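Local coordinates for protein quinoline 2-oxidoreductase large subunit (Pseudomonas putida, PDB 1T3Q) that hydroxylates quinoline at carbon 2 as a molybdenum hydroxylase, its large subunit holding the molybdenum and its pterin cytosine dinucleotide, at residues Q508-E511 with T512-Q516; A546-G549 with A550-A554. One frame throughout, in Å; residues are numbered along the deposited sequence.

Interaction 1: residues Q508-E511 with T512-Q516. With MCN (pterin cytosine dinucleotide), chain N.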
# COMPACT_ATOMS: atom_id res chain seq x y z
N GLN B 508 -13.65 17.38 -7.34
CA GLN B 508 -14.15 17.95 -8.60
C GLN B 508 -14.35 17.01 -9.78
O GLN B 508 -14.55 17.46 -10.90
CB GLN B 508 -13.30 19.17 -9.03
CG GLN B 508 -11.84 18.91 -9.34
CD GLN B 508 -10.97 18.86 -8.10
OE1 GLN B 508 -11.14 17.99 -7.26
NE2 GLN B 508 -10.05 19.81 -7.99
N GLY B 509 -14.31 15.70 -9.53
CA GLY B 509 -14.58 14.72 -10.58
C GLY B 509 -13.58 14.30 -11.64
O GLY B 509 -13.98 13.71 -12.64
N HIS B 510 -12.30 14.59 -11.44
CA HIS B 510 -11.26 14.22 -12.42
C HIS B 510 -11.26 12.76 -12.83
O HIS B 510 -11.04 12.42 -13.98
CB HIS B 510 -9.87 14.53 -11.85
CG HIS B 510 -9.64 15.97 -11.55
ND1 HIS B 510 -8.56 16.42 -10.81
CD2 HIS B 510 -10.33 17.08 -11.92
CE1 HIS B 510 -8.60 17.73 -10.74
NE2 HIS B 510 -9.66 18.16 -11.40
N GLU B 511 -11.48 11.88 -11.85
CA GLU B 511 -11.48 10.45 -12.08
C GLU B 511 -12.49 10.08 -13.17
O GLU B 511 -12.32 9.08 -13.87
CB GLU B 511 -11.81 9.76 -10.75
CG GLU B 511 -11.81 8.25 -10.78
CD GLU B 511 -11.83 7.67 -9.38
OE1 GLU B 511 -12.20 6.49 -9.24
OE2 GLU B 511 -11.48 8.39 -8.42
N THR B 512 -13.52 10.89 -13.32
CA THR B 512 -14.53 10.64 -14.33
C THR B 512 -14.31 11.49 -15.59
O THR B 512 -14.22 10.95 -16.69
CB THR B 512 -15.95 10.92 -13.77
OG1 THR B 512 -16.23 9.99 -12.71
CG2 THR B 512 -17.01 10.77 -14.86
N THR B 513 -14.18 12.80 -15.42
CA THR B 513 -14.01 13.68 -16.56
C THR B 513 -12.72 13.48 -17.37
O THR B 513 -12.73 13.63 -18.59
CB THR B 513 -14.13 15.16 -16.15
OG1 THR B 513 -13.24 15.44 -15.06
CG2 THR B 513 -15.56 15.46 -15.73
N LEU B 514 -11.62 13.14 -16.71
CA LEU B 514 -10.38 12.93 -17.45
C LEU B 514 -10.51 11.67 -18.30
O LEU B 514 -9.91 11.57 -19.37
CB LEU B 514 -9.18 12.82 -16.50
CG LEU B 514 -8.85 14.09 -15.69
CD1 LEU B 514 -7.61 13.85 -14.83
CD2 LEU B 514 -8.63 15.27 -16.64
N ALA B 515 -11.30 10.71 -17.83
CA ALA B 515 -11.50 9.47 -18.58
C ALA B 515 -12.30 9.79 -19.84
O ALA B 515 -12.06 9.21 -20.90
CB ALA B 515 -12.26 8.44 -17.73
N GLN B 516 -13.27 10.70 -19.71
CA GLN B 516 -14.10 11.11 -20.83
C GLN B 516 -13.23 11.73 -21.92
O GLN B 516 -13.46 11.51 -23.11
CB GLN B 516 -15.16 12.11 -20.37
CG GLN B 516 -16.25 11.50 -19.50
CD GLN B 516 -17.29 12.51 -19.06
OE1 GLN B 516 -17.24 13.01 -17.94
NE2 GLN B 516 -18.22 12.83 -19.95
N1 MCN N . -15.31 20.65 -15.88
C2 MCN N . -16.00 20.11 -17.02
N3 MCN N . -15.89 20.90 -18.15
C4 MCN N . -15.22 22.11 -18.25
C5 MCN N . -14.55 22.63 -17.06
C6 MCN N . -14.59 21.90 -15.89
O2 MCN N . -16.61 19.07 -16.94
N4 MCN N . -15.18 22.78 -19.39
C1' MCN N . -15.37 19.76 -14.59
C2D MCN N . -14.05 18.88 -14.42
O2' MCN N . -14.38 17.58 -13.80
C3' MCN N . -13.15 19.76 -13.58
C4D MCN N . -14.08 20.46 -12.62
O4D MCN N . -15.41 20.52 -13.34
O3' MCN N . -12.16 18.94 -12.88
C5' MCN N . -13.57 21.82 -12.06
O5' MCN N . -13.20 22.58 -13.18
PA MCN N . -11.77 23.22 -13.40
O1A MCN N . -11.13 22.45 -14.51
O2A MCN N . -12.05 24.71 -13.53
O3A MCN N . -10.82 23.21 -12.08
PB MCN N . -9.99 22.02 -11.40
O1B MCN N . -8.55 22.40 -11.47
O2B MCN N . -10.38 20.68 -11.96
O3B MCN N . -10.50 22.04 -9.88
C10 MCN N . -9.97 22.95 -8.95
C9' MCN N . -11.03 23.99 -8.75
C8' MCN N . -10.46 24.93 -7.67
S8' MCN N . -8.96 25.80 -8.12
C7' MCN N . -10.99 25.16 -6.46
S7' MCN N . -10.30 26.24 -5.22
C6' MCN N . -12.28 24.37 -6.07
C7 MCN N . -13.07 23.99 -7.30
O9' MCN N . -12.26 23.29 -8.23
N5' MCN N . -11.81 23.26 -5.15
C4A MCN N . -12.87 22.28 -5.06
N8' MCN N . -14.22 23.10 -6.93
C4B MCN N . -14.04 22.19 -5.84
N1' MCN N . -15.05 21.21 -5.73
C2' MCN N . -14.84 20.28 -4.77
N2' MCN N . -15.78 19.33 -4.61
N3' MCN N . -13.71 20.26 -3.97
C4' MCN N . -12.63 21.22 -4.04
O4' MCN N . -11.68 21.14 -3.31
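The carbonyl of Gly509, at the N-cap of helix 510-522, receives Thr513 N over 2.9 Å. The C=O...N angle of 161° places that donor close to the carbonyl axis. Thr512 N bonds to the same oxygen from above the carbonyl plane, so two amides of the first turn grip it. Thr513 OG1 lies 3.1 Å from Gly509 O and 2.7 Å from O2' of the pterin cytosine dinucleotide; its single proton has both as possible acceptors. With chi1 at 53°, OG1 sits between backbone N and carbonyl carbon, the rotamer that lets it reach both. The sugar hydroxyl O2' in turn donates to Gln508 O. On the diphosphate, the His510 ring presents its NE2 edge to O2B at 2.7 Å, nearly straight at 171°, while Gln508 NE2 donates at 3.0 Å to O3B, the ester oxygen between PB and C10. An alanine in place of His510 would probably leave O2B without this donor and open a gap beside the phosphate. Outward from there, Leu514 N closes the next helical turn on His510 O, and Leu514 CD1 packs on His510 CB at 3.8 Å. Glu511 turns the other way, to a salt bridge with Arg25. The helix belongs to a beta-alpha-beta unit, joining parallel strands 497-501 and 529-532. Gly509 has a positive phi at which a CB would jam against the preceding carbonyl, so these backbone angles by themselves call for glycine at the N-cap. The chemistry implies a site that reads ribose and phosphate together, through Gln508, His510 and Thr513.

Interaction 2: residues A546-G549 with A550-A554. With MCN (pterin cytosine dinucleotide), chain N; SMO (dioxosulfidomolybdenum(VI) ion), chain O.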
# COMPACT_ATOMS: atom_id res chain seq x y z
N ALA B 546 -6.45 27.14 -9.58
CA ALA B 546 -6.73 28.17 -10.58
C ALA B 546 -7.58 27.69 -11.76
O ALA B 546 -7.33 28.09 -12.91
CB ALA B 546 -5.41 28.74 -11.09
N SER B 547 -8.57 26.85 -11.49
CA SER B 547 -9.46 26.33 -12.54
C SER B 547 -8.67 25.85 -13.74
O SER B 547 -8.94 26.25 -14.88
CB SER B 547 -10.43 27.42 -12.99
OG SER B 547 -11.13 27.99 -11.89
N ARG B 548 -7.70 24.97 -13.50
CA ARG B 548 -6.83 24.48 -14.56
C ARG B 548 -6.91 22.98 -14.86
O ARG B 548 -6.38 22.54 -15.88
CB ARG B 548 -5.37 24.80 -14.21
CG ARG B 548 -4.80 23.87 -13.14
CD ARG B 548 -3.57 24.49 -12.46
NE ARG B 548 -2.51 24.77 -13.42
CZ ARG B 548 -1.58 23.90 -13.79
NH1 ARG B 548 -1.56 22.67 -13.29
NH2 ARG B 548 -0.66 24.26 -14.69
N GLY B 549 -7.54 22.22 -13.98
CA GLY B 549 -7.63 20.79 -14.17
C GLY B 549 -8.16 20.30 -15.50
O GLY B 549 -7.50 19.52 -16.19
N ALA B 550 -9.36 20.74 -15.86
CA ALA B 550 -9.98 20.33 -17.12
C ALA B 550 -9.10 20.71 -18.31
O ALA B 550 -8.88 19.90 -19.20
CB ALA B 550 -11.35 20.98 -17.26
N VAL B 551 -8.60 21.94 -18.31
CA VAL B 551 -7.75 22.42 -19.40
C VAL B 551 -6.41 21.71 -19.47
O VAL B 551 -6.06 21.14 -20.50
CB VAL B 551 -7.51 23.94 -19.28
CG1 VAL B 551 -6.43 24.38 -20.27
CG2 VAL B 551 -8.81 24.69 -19.55
N ILE B 552 -5.66 21.75 -18.37
CA ILE B 552 -4.36 21.11 -18.31
C ILE B 552 -4.48 19.61 -18.54
O ILE B 552 -3.64 19.01 -19.21
CB ILE B 552 -3.69 21.36 -16.94
CG1 ILE B 552 -3.44 22.86 -16.75
CG2 ILE B 552 -2.39 20.58 -16.84
CD1 ILE B 552 -2.48 23.45 -17.78
N GLY B 553 -5.53 19.01 -17.99
CA GLY B 553 -5.75 17.59 -18.17
C GLY B 553 -6.03 17.30 -19.63
O GLY B 553 -5.42 16.40 -20.22
N ALA B 554 -6.94 18.07 -20.23
CA ALA B 554 -7.27 17.87 -21.64
C ALA B 554 -6.01 17.99 -22.49
O ALA B 554 -5.73 17.13 -23.33
CB ALA B 554 -8.32 18.90 -22.09
N1 MCN N . -15.31 20.65 -15.88
C2 MCN N . -16.00 20.11 -17.02
N3 MCN N . -15.89 20.90 -18.15
C4 MCN N . -15.22 22.11 -18.25
C5 MCN N . -14.55 22.63 -17.06
C6 MCN N . -14.59 21.90 -15.89
O2 MCN N . -16.61 19.07 -16.94
N4 MCN N . -15.18 22.78 -19.39
C1' MCN N . -15.37 19.76 -14.59
C2D MCN N . -14.05 18.88 -14.42
O2' MCN N . -14.38 17.58 -13.80
C3' MCN N . -13.15 19.76 -13.58
C4D MCN N . -14.08 20.46 -12.62
O4D MCN N . -15.41 20.52 -13.34
O3' MCN N . -12.16 18.94 -12.88
C5' MCN N . -13.57 21.82 -12.06
O5' MCN N . -13.20 22.58 -13.18
PA MCN N . -11.77 23.22 -13.40
O1A MCN N . -11.13 22.45 -14.51
O2A MCN N . -12.05 24.71 -13.53
O3A MCN N . -10.82 23.21 -12.08
PB MCN N . -9.99 22.02 -11.40
O1B MCN N . -8.55 22.40 -11.47
O2B MCN N . -10.38 20.68 -11.96
O3B MCN N . -10.50 22.04 -9.88
C10 MCN N . -9.97 22.95 -8.95
C9' MCN N . -11.03 23.99 -8.75
C8' MCN N . -10.46 24.93 -7.67
S8' MCN N . -8.96 25.80 -8.12
C7' MCN N . -10.99 25.16 -6.46
S7' MCN N . -10.30 26.24 -5.22
C6' MCN N . -12.28 24.37 -6.07
C7 MCN N . -13.07 23.99 -7.30
O9' MCN N . -12.26 23.29 -8.23
N5' MCN N . -11.81 23.26 -5.15
C4A MCN N . -12.87 22.28 -5.06
N8' MCN N . -14.22 23.10 -6.93
C4B MCN N . -14.04 22.19 -5.84
N1' MCN N . -15.05 21.21 -5.73
C2' MCN N . -14.84 20.28 -4.77
N2' MCN N . -15.78 19.33 -4.61
N3' MCN N . -13.71 20.26 -3.97
C4' MCN N . -12.63 21.22 -4.04
O4' MCN N . -11.68 21.14 -3.31
S SMO O . -8.05 28.50 -4.69
MO SMO O . -8.15 26.94 -6.14
OM2 SMO O . -7.24 28.16 -6.99
OM1 SMO O . -7.08 25.81 -5.47
O HOH W 1 -9.62 23.91 -16.24
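Arg548 O takes Ile552 N at 2.7 Å, almost along its C=O direction at 169°, and one residue further on Gly549 O takes Gly553 N, so helix 549-576 is wound from its very start. The Arg548 and Ile552 side chains lie one turn apart. Ile552 CG1 rests over the centre of one guanidinium face, 3.6 Å from Arg548 CZ, and its CD1 lies 3.7 Å from Arg548 NH2. Arg548 is bent at chi3 (-59°), which folds the guanidinium back over that isoleucine; its polar rim is taken up by Thr469 O, Gly543 O and a salt bridge with Asp485. Backbone amides at this helix N-terminus bind the cofactor diphosphate, a familiar way of holding phosphate: Gly549 N donates to O1B of the pterin cytosine dinucleotide at 2.7 Å and Ala550 N to O1A at 2.8 Å. The helix end is likely to favour the negative phosphates electrostatically. At position 549 only glycine fits comfortably, since a CB would fall about 2.2 Å from O2B of the same cofactor. A water extends the grip, donating to O1A and to Ser547 O while accepting from Val551 N. Ahead of the helix, Ala546 and Ser547 both have positive phi, and this turn brings Ala546 N to OM2 of the dioxosulfidomolybdenum group at 2.9 Å. Ser547 OG meets Glu465 and the backbone N of Glu743.

Interactions 1 and 2 come in series along the chain, yet their centres lie 11 Å apart and both start a helix at the same cofactor. They approach the diphosphate by different means: residues 508-516 reach it through the side chains of Gln508 and His510 and also hold the sugar hydroxyl O2', residues 546-554 mainly use backbone amides, so that the PB phosphate group is hydrogen-bonded from both, at O2B by the first and at O1B by the second. Direct contact between the two helices is packing, with Leu514 CD2 at 4.0 Å from Gly553 CA. Only interaction 2 reaches the molybdenum group by a hydrogen bond; the His510 side chain of interaction 1 stays about 10 Å from that group.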